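Local structure of peptidase M16 C-terminal domain-containing protein (3D3Y) at residues A[275-284]-A[306-317]; A[290-300]-A[329-337]. The protein is of unknown function but is probably a member of the M16 metallopeptidase family containing a domain of the inactive type. All coordinates share one frame; numbering follows the deposited sequence.

Contact 1. Residues A[275-284]-A[306-317]. With ACT (acetate ion), chain E.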
loop_
_atom_site.group_PDB
_atom_site.type_symbol
_atom_site.label_atom_id
_atom_site.label_comp_id
_atom_site.label_asym_id
_atom_site.label_seq_id
_atom_site.Cartn_x
_atom_site.Cartn_y
_atom_site.Cartn_z
ATOM N N LEU A 275 -7.753 -17.981 -4.031
ATOM C CA LEU A 275 -8.184 -16.641 -4.501
ATOM C C LEU A 275 -7.147 -16.034 -5.451
ATOM O O LEU A 275 -7.493 -15.436 -6.480
ATOM C CB LEU A 275 -8.456 -15.716 -3.313
ATOM C CG LEU A 275 -8.697 -14.234 -3.653
ATOM C CD1 LEU A 275 -10.052 -14.119 -4.357
ATOM C CD2 LEU A 275 -8.689 -13.414 -2.342
ATOM N N GLN A 276 -5.867 -16.251 -5.134
ATOM C CA GLN A 276 -4.782 -15.798 -6.005
ATOM C C GLN A 276 -5.011 -16.354 -7.431
ATOM O O GLN A 276 -4.937 -15.628 -8.419
ATOM C CB GLN A 276 -3.432 -16.270 -5.444
ATOM C CG GLN A 276 -3.039 -15.667 -4.086
ATOM C CD GLN A 276 -2.730 -14.180 -4.201
ATOM O OE1 GLN A 276 -2.346 -13.689 -5.276
ATOM N NE2 GLN A 276 -2.910 -13.451 -3.110
ATOM N N VAL A 277 -5.308 -17.645 -7.499
ATOM C CA VAL A 277 -5.489 -18.329 -8.762
ATOM C C VAL A 277 -6.812 -17.914 -9.388
ATOM O O VAL A 277 -6.845 -17.612 -10.588
ATOM C CB VAL A 277 -5.354 -19.878 -8.612
ATOM C CG1 VAL A 277 -5.623 -20.604 -9.965
ATOM C CG2 VAL A 277 -3.957 -20.240 -8.069
ATOM N N PHE A 278 -7.887 -17.865 -8.590
ATOM C CA PHE A 278 -9.188 -17.433 -9.133
ATOM C C PHE A 278 -9.048 -16.078 -9.823
ATOM O O PHE A 278 -9.536 -15.879 -10.948
ATOM C CB PHE A 278 -10.260 -17.328 -8.047
ATOM C CG PHE A 278 -11.447 -16.514 -8.490
ATOM C CD1 PHE A 278 -12.496 -17.111 -9.217
ATOM C CD2 PHE A 278 -11.503 -15.146 -8.223
ATOM C CE1 PHE A 278 -13.594 -16.343 -9.666
ATOM C CE2 PHE A 278 -12.586 -14.373 -8.671
ATOM C CZ PHE A 278 -13.647 -14.980 -9.379
ATOM N N ASN A 279 -8.355 -15.155 -9.151
ATOM C CA ASN A 279 -8.196 -13.804 -9.668
ATOM C C ASN A 279 -7.484 -13.801 -10.996
ATOM O O ASN A 279 -7.898 -13.084 -11.928
ATOM C CB ASN A 279 -7.472 -12.866 -8.692
ATOM C CG ASN A 279 -7.326 -11.465 -9.277
ATOM O OD1 ASN A 279 -6.198 -10.983 -9.528
ATOM N ND2 ASN A 279 -8.463 -10.830 -9.542
ATOM N N GLY A 280 -6.423 -14.606 -11.098
ATOM C CA GLY A 280 -5.681 -14.724 -12.345
ATOM C C GLY A 280 -6.534 -15.240 -13.490
ATOM O O GLY A 280 -6.399 -14.757 -14.612
ATOM N N ILE A 281 -7.423 -16.204 -13.209
ATOM C CA ILE A 281 -8.240 -16.831 -14.260
ATOM C C ILE A 281 -9.378 -15.904 -14.677
ATOM O O ILE A 281 -9.808 -15.909 -15.837
ATOM C CB ILE A 281 -8.812 -18.174 -13.748
ATOM C CG1 ILE A 281 -7.708 -19.235 -13.650
ATOM C CG2 ILE A 281 -9.960 -18.691 -14.621
ATOM C CD1 ILE A 281 -8.117 -20.416 -12.697
ATOM N N PHE A 282 -9.897 -15.153 -13.708
ATOM C CA PHE A 282 -11.074 -14.283 -13.915
ATOM C C PHE A 282 -10.693 -13.040 -14.748
ATOM O O PHE A 282 -11.201 -12.848 -15.859
ATOM C CB PHE A 282 -11.725 -13.947 -12.551
ATOM C CG PHE A 282 -12.993 -13.121 -12.632
ATOM C CD1 PHE A 282 -13.988 -13.376 -13.599
ATOM C CD2 PHE A 282 -13.220 -12.112 -11.698
ATOM C CE1 PHE A 282 -15.186 -12.606 -13.654
ATOM C CE2 PHE A 282 -14.383 -11.336 -11.734
ATOM C CZ PHE A 282 -15.397 -11.596 -12.697
ATOM N N GLY A 283 -9.753 -12.241 -14.262
ATOM C CA GLY A 283 -9.376 -11.010 -14.950
ATOM C C GLY A 283 -7.960 -10.543 -14.664
ATOM O O GLY A 283 -7.604 -9.444 -15.029
ATOM N N GLY A 284 -7.138 -11.369 -14.017
ATOM C CA GLY A 284 -5.847 -10.885 -13.506
ATOM C C GLY A 284 -4.742 -10.764 -14.544
ATOM O O GLY A 284 -3.844 -9.901 -14.434
ATOM N N SER A 306 -9.066 -7.610 -13.208
ATOM C CA SER A 306 -9.524 -7.794 -11.831
ATOM C C SER A 306 -8.309 -7.671 -10.920
ATOM O O SER A 306 -7.151 -7.883 -11.378
ATOM C CB SER A 306 -10.256 -9.135 -11.669
ATOM O OG SER A 306 -9.362 -10.237 -11.860
ATOM N N SER A 307 -8.559 -7.261 -9.669
ATOM C CA SER A 307 -7.519 -7.073 -8.650
ATOM C C SER A 307 -8.150 -7.502 -7.350
ATOM O O SER A 307 -9.365 -7.384 -7.198
ATOM C CB SER A 307 -7.170 -5.591 -8.492
ATOM O OG SER A 307 -6.657 -5.099 -9.705
ATOM N N ILE A 308 -7.321 -7.952 -6.414
ATOM C CA ILE A 308 -7.764 -8.382 -5.065
ATOM C C ILE A 308 -7.032 -7.620 -3.948
ATOM O O ILE A 308 -5.904 -7.175 -4.127
ATOM C CB ILE A 308 -7.589 -9.909 -4.818
ATOM C CG1 ILE A 308 -6.135 -10.342 -5.106
ATOM C CG2 ILE A 308 -8.583 -10.668 -5.674
ATOM C CD1 ILE A 308 -5.772 -11.855 -4.674
ATOM N N ASP A 309 -7.694 -7.495 -2.796
ATOM C CA ASP A 309 -7.104 -6.918 -1.622
ATOM C C ASP A 309 -7.448 -7.891 -0.501
ATOM O O ASP A 309 -8.617 -8.020 -0.096
ATOM C CB ASP A 309 -7.715 -5.531 -1.384
ATOM C CG ASP A 309 -7.203 -4.844 -0.119
ATOM O OD1 ASP A 309 -6.823 -5.512 0.865
ATOM O OD2 ASP A 309 -7.228 -3.588 -0.104
ATOM N N THR A 310 -6.421 -8.576 -0.016
ATOM C CA THR A 310 -6.571 -9.632 0.996
ATOM C C THR A 310 -6.374 -9.086 2.416
ATOM O O THR A 310 -6.227 -9.863 3.389
ATOM C CB THR A 310 -5.568 -10.791 0.728
ATOM O OG1 THR A 310 -4.239 -10.272 0.782
ATOM C CG2 THR A 310 -5.776 -11.351 -0.677
ATOM N N PHE A 311 -6.344 -7.759 2.543
ATOM C CA PHE A 311 -6.425 -7.108 3.852
ATOM C C PHE A 311 -7.788 -6.416 4.120
ATOM O O PHE A 311 -8.163 -6.187 5.279
ATOM C CB PHE A 311 -5.201 -6.183 4.059
ATOM C CG PHE A 311 -3.877 -6.960 4.129
ATOM C CD1 PHE A 311 -3.236 -7.156 5.342
ATOM C CD2 PHE A 311 -3.332 -7.548 2.991
ATOM C CE1 PHE A 311 -2.036 -7.899 5.407
ATOM C CE2 PHE A 311 -2.152 -8.318 3.059
ATOM C CZ PHE A 311 -1.508 -8.469 4.253
ATOM N N ARG A 312 -8.541 -6.136 3.060
ATOM C CA ARG A 312 -9.869 -5.528 3.204
ATOM C C ARG A 312 -10.986 -6.424 2.647
ATOM O O ARG A 312 -12.137 -6.001 2.618
ATOM C CB ARG A 312 -9.931 -4.110 2.573
ATOM C CG ARG A 312 -9.001 -3.099 3.219
ATOM C CD ARG A 312 -9.168 -1.695 2.650
ATOM N NE ARG A 312 -8.794 -1.588 1.249
ATOM C CZ ARG A 312 -9.079 -0.524 0.501
ATOM N NH1 ARG A 312 -9.749 0.498 1.033
ATOM N NH2 ARG A 312 -8.694 -0.483 -0.755
ATOM N N GLY A 313 -10.643 -7.636 2.193
ATOM C CA GLY A 313 -11.632 -8.677 1.803
ATOM C C GLY A 313 -12.568 -8.357 0.636
ATOM O O GLY A 313 -13.768 -8.647 0.684
ATOM N N PHE A 314 -12.000 -7.824 -0.430
ATOM C CA PHE A 314 -12.764 -7.443 -1.590
ATOM C C PHE A 314 -11.923 -7.568 -2.847
ATOM O O PHE A 314 -10.696 -7.732 -2.801
ATOM C CB PHE A 314 -13.417 -6.062 -1.406
ATOM C CG PHE A 314 -12.543 -4.890 -1.782
ATOM C CD1 PHE A 314 -12.895 -4.088 -2.853
ATOM C CD2 PHE A 314 -11.403 -4.550 -1.041
ATOM C CE1 PHE A 314 -12.113 -2.982 -3.219
ATOM C CE2 PHE A 314 -10.608 -3.445 -1.404
ATOM C CZ PHE A 314 -10.960 -2.669 -2.494
HETATM N N MSE A 315 -12.587 -7.540 -3.985
HETATM C CA MSE A 315 -12.042 -7.809 -5.306
HETATM C C MSE A 315 -12.724 -6.805 -6.207
HETATM O O MSE A 315 -13.863 -6.557 -5.997
HETATM C CB MSE A 315 -12.517 -9.201 -5.719
HETATM C CG MSE A 315 -11.720 -9.988 -6.673
HETATM SE SE MSE A 315 -12.559 -10.577 -8.259
HETATM C CE MSE A 315 -13.395 -9.066 -8.707
ATOM N N THR A 316 -12.032 -6.256 -7.205
ATOM C CA THR A 316 -12.639 -5.292 -8.134
ATOM C C THR A 316 -12.369 -5.713 -9.569
ATOM O O THR A 316 -11.363 -6.410 -9.855
ATOM C CB THR A 316 -12.072 -3.873 -7.967
ATOM O OG1 THR A 316 -10.704 -3.871 -8.360
ATOM C CG2 THR A 316 -12.183 -3.371 -6.536
ATOM N N VAL A 317 -13.300 -5.350 -10.440
ATOM C CA VAL A 317 -13.151 -5.487 -11.840
ATOM C C VAL A 317 -13.228 -4.059 -12.340
ATOM O O VAL A 317 -14.133 -3.309 -11.944
ATOM C CB VAL A 317 -14.290 -6.350 -12.467
ATOM C CG1 VAL A 317 -14.302 -6.236 -14.025
ATOM C CG2 VAL A 317 -14.132 -7.818 -12.078
HETATM C C ACT E . -8.352 -3.295 -5.555
HETATM O O ACT E . -8.734 -2.785 -6.650
HETATM O OXT ACT E . -8.663 -4.505 -5.299
HETATM C CH3 ACT E . -7.569 -2.467 -4.588
HETATM O O HOH W 1 -4.525 -8.583 -10.121
#
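The rings of Phe278 and Phe282 both turn an edge to the selenium of Met315, while one face of the Phe278 ring carries CB of Phe282, offset toward the rim. Met315 SE lies 3.8 Å from Phe278 CE2, 86° off that ring's normal, a Met-aromatic contact repeated with Phe282. The selenomethionine chain, bent at chi2 and chi3, brings its selenium to the edges of both rings. Val317 CG2 meets Phe282 CE2 obliquely at 3.5 Å. Nearer the start of helix 272-284, Leu275 and Ile308 come tip to tip, CG to CD1 3.9 Å, and the Gln276 side chain crosses that of Ile308 at about a right angle, NE2 3.6 Å from the same CD1.

The helix runs roughly along the hairpin of strands 303-309 and 314-321, antiparallel to the first and nearly parallel to the second. The turn holds a G1 beta bulge and an Asx turn at Asp309; on the hairpin's other side Thr316 OG1 binds an acetate, probably from the crystallisation liquor. Ser306 N donates to Gly283 O (3.0 Å), from well above the carbonyl plane. A water donates to Asn279 OD1 and Ser306 O. Polar links therefore tie the helix end to the edge strand, whereas the rest is mostly apolar packing.

Contact 2. Residues A[290-300]-A[329-337]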
loop_
_atom_site.group_PDB
_atom_site.type_symbol
_atom_site.label_atom_id
_atom_site.label_comp_id
_atom_site.label_asym_id
_atom_site.label_seq_id
_atom_site.Cartn_x
_atom_site.Cartn_y
_atom_site.Cartn_z
ATOM N N LEU A 290 -12.058 -12.571 -18.590
ATOM C CA LEU A 290 -12.549 -11.244 -18.972
ATOM C C LEU A 290 -11.720 -10.648 -20.100
ATOM O O LEU A 290 -12.278 -10.040 -21.035
ATOM C CB LEU A 290 -12.607 -10.304 -17.763
ATOM C CG LEU A 290 -13.495 -10.713 -16.566
ATOM C CD1 LEU A 290 -13.453 -9.626 -15.526
ATOM C CD2 LEU A 290 -14.956 -10.985 -17.001
ATOM N N PHE A 291 -10.390 -10.823 -20.040
ATOM C CA PHE A 291 -9.561 -10.342 -21.172
ATOM C C PHE A 291 -9.992 -11.028 -22.454
ATOM O O PHE A 291 -10.269 -10.372 -23.465
ATOM C CB PHE A 291 -8.053 -10.546 -20.927
ATOM C CG PHE A 291 -7.163 -9.748 -21.873
ATOM C CD1 PHE A 291 -6.516 -8.575 -21.442
ATOM C CD2 PHE A 291 -6.978 -10.169 -23.199
ATOM C CE1 PHE A 291 -5.672 -7.841 -22.343
ATOM C CE2 PHE A 291 -6.150 -9.438 -24.104
ATOM C CZ PHE A 291 -5.501 -8.289 -23.672
HETATM N N MSE A 292 -10.061 -12.354 -22.402
HETATM C CA MSE A 292 -10.355 -13.150 -23.588
HETATM C C MSE A 292 -11.780 -13.040 -24.131
HETATM O O MSE A 292 -11.999 -13.233 -25.315
HETATM C CB MSE A 292 -9.992 -14.631 -23.351
HETATM C CG MSE A 292 -8.499 -14.862 -23.060
HETATM SE SE MSE A 292 -7.406 -14.211 -24.585
HETATM C CE MSE A 292 -8.196 -15.243 -26.023
ATOM N N ASN A 293 -12.749 -12.737 -23.287
ATOM C CA ASN A 293 -14.151 -12.776 -23.712
ATOM C C ASN A 293 -14.841 -11.424 -23.773
ATOM O O ASN A 293 -15.710 -11.218 -24.621
ATOM C CB ASN A 293 -14.943 -13.727 -22.810
ATOM C CG ASN A 293 -14.584 -15.166 -23.064
ATOM O OD1 ASN A 293 -15.060 -15.753 -24.021
ATOM N ND2 ASN A 293 -13.697 -15.716 -22.253
ATOM N N VAL A 294 -14.482 -10.508 -22.884
ATOM C CA VAL A 294 -15.102 -9.174 -22.932
ATOM C C VAL A 294 -14.243 -8.237 -23.795
ATOM O O VAL A 294 -14.758 -7.542 -24.652
ATOM C CB VAL A 294 -15.325 -8.545 -21.547
ATOM C CG1 VAL A 294 -16.205 -7.278 -21.688
ATOM C CG2 VAL A 294 -15.945 -9.544 -20.572
ATOM N N ARG A 295 -12.938 -8.230 -23.578
ATOM C CA ARG A 295 -12.060 -7.402 -24.400
ATOM C C ARG A 295 -11.844 -7.983 -25.806
ATOM O O ARG A 295 -12.167 -7.345 -26.808
ATOM C CB ARG A 295 -10.719 -7.222 -23.688
ATOM C CG ARG A 295 -9.741 -6.359 -24.465
ATOM C CD ARG A 295 -8.433 -6.293 -23.717
ATOM N NE ARG A 295 -7.466 -5.462 -24.434
ATOM C CZ ARG A 295 -6.555 -4.689 -23.840
ATOM N NH1 ARG A 295 -6.474 -4.623 -22.503
ATOM N NH2 ARG A 295 -5.737 -3.972 -24.587
ATOM N N GLU A 296 -11.264 -9.180 -25.877
ATOM C CA GLU A 296 -11.177 -9.901 -27.138
ATOM C C GLU A 296 -12.558 -10.515 -27.385
ATOM O O GLU A 296 -13.441 -10.473 -26.513
ATOM C CB GLU A 296 -10.115 -11.004 -27.074
ATOM C CG GLU A 296 -8.744 -10.525 -26.553
ATOM C CD GLU A 296 -7.886 -9.850 -27.632
ATOM O OE1 GLU A 296 -8.182 -10.020 -28.820
ATOM O OE2 GLU A 296 -6.895 -9.165 -27.296
ATOM N N LYS A 297 -12.733 -11.064 -28.575
ATOM C CA LYS A 297 -13.958 -11.754 -28.965
ATOM C C LYS A 297 -15.161 -10.816 -29.090
ATOM O O LYS A 297 -15.558 -10.501 -30.207
ATOM C CB LYS A 297 -14.216 -12.976 -28.075
ATOM C CG LYS A 297 -13.055 -13.981 -28.153
ATOM C CD LYS A 297 -13.442 -15.351 -27.644
ATOM C CE LYS A 297 -12.229 -16.099 -27.127
ATOM N NZ LYS A 297 -12.670 -17.065 -26.051
ATOM N N GLU A 298 -15.708 -10.336 -27.972
ATOM C CA GLU A 298 -16.873 -9.450 -28.056
ATOM C C GLU A 298 -16.483 -8.001 -28.352
ATOM O O GLU A 298 -17.320 -7.228 -28.788
ATOM C CB GLU A 298 -17.756 -9.536 -26.801
ATOM C CG GLU A 298 -18.162 -10.949 -26.408
ATOM C CD GLU A 298 -19.510 -11.396 -26.949
ATOM O OE1 GLU A 298 -20.075 -10.723 -27.860
ATOM O OE2 GLU A 298 -20.003 -12.437 -26.437
ATOM N N HIS A 299 -15.214 -7.649 -28.142
ATOM C CA HIS A 299 -14.719 -6.291 -28.370
ATOM C C HIS A 299 -15.604 -5.229 -27.660
ATOM O O HIS A 299 -15.912 -4.183 -28.229
ATOM C CB HIS A 299 -14.580 -5.971 -29.896
ATOM C CG HIS A 299 -13.891 -7.049 -30.702
ATOM N ND1 HIS A 299 -12.639 -7.550 -30.384
ATOM C CD2 HIS A 299 -14.276 -7.701 -31.827
ATOM C CE1 HIS A 299 -12.294 -8.472 -31.270
ATOM N NE2 HIS A 299 -13.272 -8.584 -32.156
ATOM N N LEU A 300 -16.039 -5.505 -26.431
ATOM C CA LEU A 300 -16.904 -4.542 -25.759
ATOM C C LEU A 300 -16.190 -3.736 -24.688
ATOM O O LEU A 300 -16.783 -2.824 -24.095
ATOM C CB LEU A 300 -18.152 -5.199 -25.175
ATOM C CG LEU A 300 -19.260 -5.590 -26.161
ATOM C CD1 LEU A 300 -20.496 -5.806 -25.335
ATOM C CD2 LEU A 300 -19.508 -4.537 -27.250
ATOM N N VAL A 329 -21.872 -5.250 -21.115
ATOM C CA VAL A 329 -20.632 -5.574 -20.431
ATOM C C VAL A 329 -20.928 -6.203 -19.049
ATOM O O VAL A 329 -20.281 -7.167 -18.661
ATOM C CB VAL A 329 -19.702 -4.346 -20.279
ATOM C CG1 VAL A 329 -18.476 -4.685 -19.380
ATOM C CG2 VAL A 329 -19.211 -3.825 -21.663
ATOM N N LEU A 330 -21.905 -5.691 -18.308
ATOM C CA LEU A 330 -22.197 -6.303 -17.006
ATOM C C LEU A 330 -22.659 -7.746 -17.161
ATOM O O LEU A 330 -22.271 -8.605 -16.376
ATOM C CB LEU A 330 -23.241 -5.500 -16.252
ATOM C CG LEU A 330 -22.872 -4.104 -15.784
ATOM C CD1 LEU A 330 -24.143 -3.475 -15.210
ATOM C CD2 LEU A 330 -21.754 -4.222 -14.724
ATOM N N ARG A 331 -23.488 -8.013 -18.180
ATOM C CA ARG A 331 -23.960 -9.397 -18.450
ATOM C C ARG A 331 -22.790 -10.326 -18.847
ATOM O O ARG A 331 -22.708 -11.463 -18.378
ATOM C CB ARG A 331 -25.077 -9.420 -19.510
ATOM C CG ARG A 331 -26.375 -8.696 -19.038
ATOM C CD ARG A 331 -27.561 -8.828 -20.055
ATOM N NE ARG A 331 -27.435 -7.974 -21.247
ATOM C CZ ARG A 331 -27.960 -6.748 -21.395
ATOM N NH1 ARG A 331 -28.662 -6.166 -20.420
ATOM N NH2 ARG A 331 -27.770 -6.084 -22.530
ATOM N N LEU A 332 -21.886 -9.830 -19.682
ATOM C CA LEU A 332 -20.727 -10.631 -20.096
ATOM C C LEU A 332 -19.831 -11.004 -18.905
ATOM O O LEU A 332 -19.386 -12.134 -18.807
ATOM C CB LEU A 332 -19.899 -9.895 -21.158
ATOM C CG LEU A 332 -20.530 -9.709 -22.549
ATOM C CD1 LEU A 332 -19.712 -8.753 -23.452
ATOM C CD2 LEU A 332 -20.749 -11.053 -23.248
ATOM N N ILE A 333 -19.536 -10.030 -18.048
ATOM C CA ILE A 333 -18.738 -10.251 -16.823
ATOM C C ILE A 333 -19.397 -11.294 -15.910
ATOM O O ILE A 333 -18.722 -12.224 -15.406
ATOM C CB ILE A 333 -18.580 -8.946 -16.023
ATOM C CG1 ILE A 333 -17.672 -7.961 -16.770
ATOM C CG2 ILE A 333 -18.020 -9.237 -14.589
ATOM C CD1 ILE A 333 -17.750 -6.517 -16.185
ATOM N N SER A 334 -20.707 -11.139 -15.706
ATOM C CA SER A 334 -21.487 -12.102 -14.912
ATOM C C SER A 334 -21.422 -13.517 -15.496
ATOM O O SER A 334 -21.271 -14.526 -14.765
ATOM C CB SER A 334 -22.957 -11.659 -14.848
ATOM O OG SER A 334 -23.745 -12.690 -14.261
ATOM N N THR A 335 -21.509 -13.595 -16.823
ATOM C CA THR A 335 -21.395 -14.897 -17.507
ATOM C C THR A 335 -20.068 -15.593 -17.247
ATOM O O THR A 335 -20.041 -16.801 -16.946
ATOM C CB THR A 335 -21.634 -14.742 -19.007
ATOM O OG1 THR A 335 -22.985 -14.303 -19.170
ATOM C CG2 THR A 335 -21.462 -16.089 -19.726
ATOM N N GLU A 336 -18.977 -14.840 -17.357
ATOM C CA GLU A 336 -17.665 -15.407 -17.060
ATOM C C GLU A 336 -17.538 -15.833 -15.608
ATOM O O GLU A 336 -16.940 -16.853 -15.323
ATOM C CB GLU A 336 -16.530 -14.458 -17.459
ATOM C CG GLU A 336 -16.445 -14.228 -18.998
ATOM C CD GLU A 336 -16.485 -15.533 -19.792
ATOM O OE1 GLU A 336 -15.945 -16.558 -19.321
ATOM O OE2 GLU A 336 -17.055 -15.553 -20.895
ATOM N N LEU A 337 -18.113 -15.067 -14.688
ATOM C CA LEU A 337 -18.089 -15.479 -13.290
ATOM C C LEU A 337 -18.861 -16.791 -13.066
ATOM O O LEU A 337 -18.393 -17.702 -12.373
ATOM C CB LEU A 337 -18.587 -14.348 -12.379
ATOM C CG LEU A 337 -18.703 -14.650 -10.875
ATOM C CD1 LEU A 337 -17.330 -15.181 -10.323
ATOM C CD2 LEU A 337 -19.134 -13.347 -10.146
#
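Leu332 packs against Val294, Glu298 and Leu300 at once, and the tight part of this contact is the aliphatic cluster on its Val294 and Leu300 side. CD1 meets Leu300 CD1 at 3.6 Å, the two side chains crossing at about a right angle, while its CB lies 4.0 Å from Val294 CG2. The other Val294 methyl, CG1, turns to Val329 CG1; Val329 in turn sets CG2 against the CB of Leu300. Deeper in, Leu290 CD2 reaches the Ile333 backbone at CA and slides past Glu336, 3.8 Å from its CB. With CG beside its own backbone N (chi1 -59°) and an extended chain beyond, the Leu290 tip comes nearer helix 326-341 than its first bond suggests.

The two helices run roughly antiparallel, at 146°, with segment axes 9.8 Å apart. Both pack on one side of the five-stranded mixed sheet of this alpha/beta domain: Ile333 also touches Leu259 and Tyr261, and Leu290 touches Val317.

At the polar margin of the packed part the Glu336 carboxylate stacks on the Asn293 amide, planes 11° apart and OE2 3.3 Å from CG. Asn293 ND2 donates to Lys289 O, and Glu336 OE1 takes a weak hydrogen bond from Asn339 ND2. The solvent side is looser: exposed Lys297 gives Asn293 OD1 a weak bond from NZ, and exposed Glu298, its chain bent at chi2, lays CB and CG against Leu332 CD1, with OE2 3.6 Å from Leu332 CD2.

Contact 1 is the more buried of the two, seating helix 272-284 on the hairpin of strands 303-309 and 314-321; contact 2 joins helices 289-295 and 326-341 farther out, about 17 Å away between centres, and is partly open to solvent. Their segments alternate along the chain and meet directly: Leu290 N probably bonds to Phe282 O, Leu337 packs on Phe278, and Phe282 CE1 lies 4.0 Å from Leu337 N. The chemistry follows position. Aromatic edges around selenium, a backbone bond and a bridging water serve the inner contact, whereas the outer one relies on aliphatic branches, with a stacked amide and carboxylate at its polar margin and Glu298 at the exposed end.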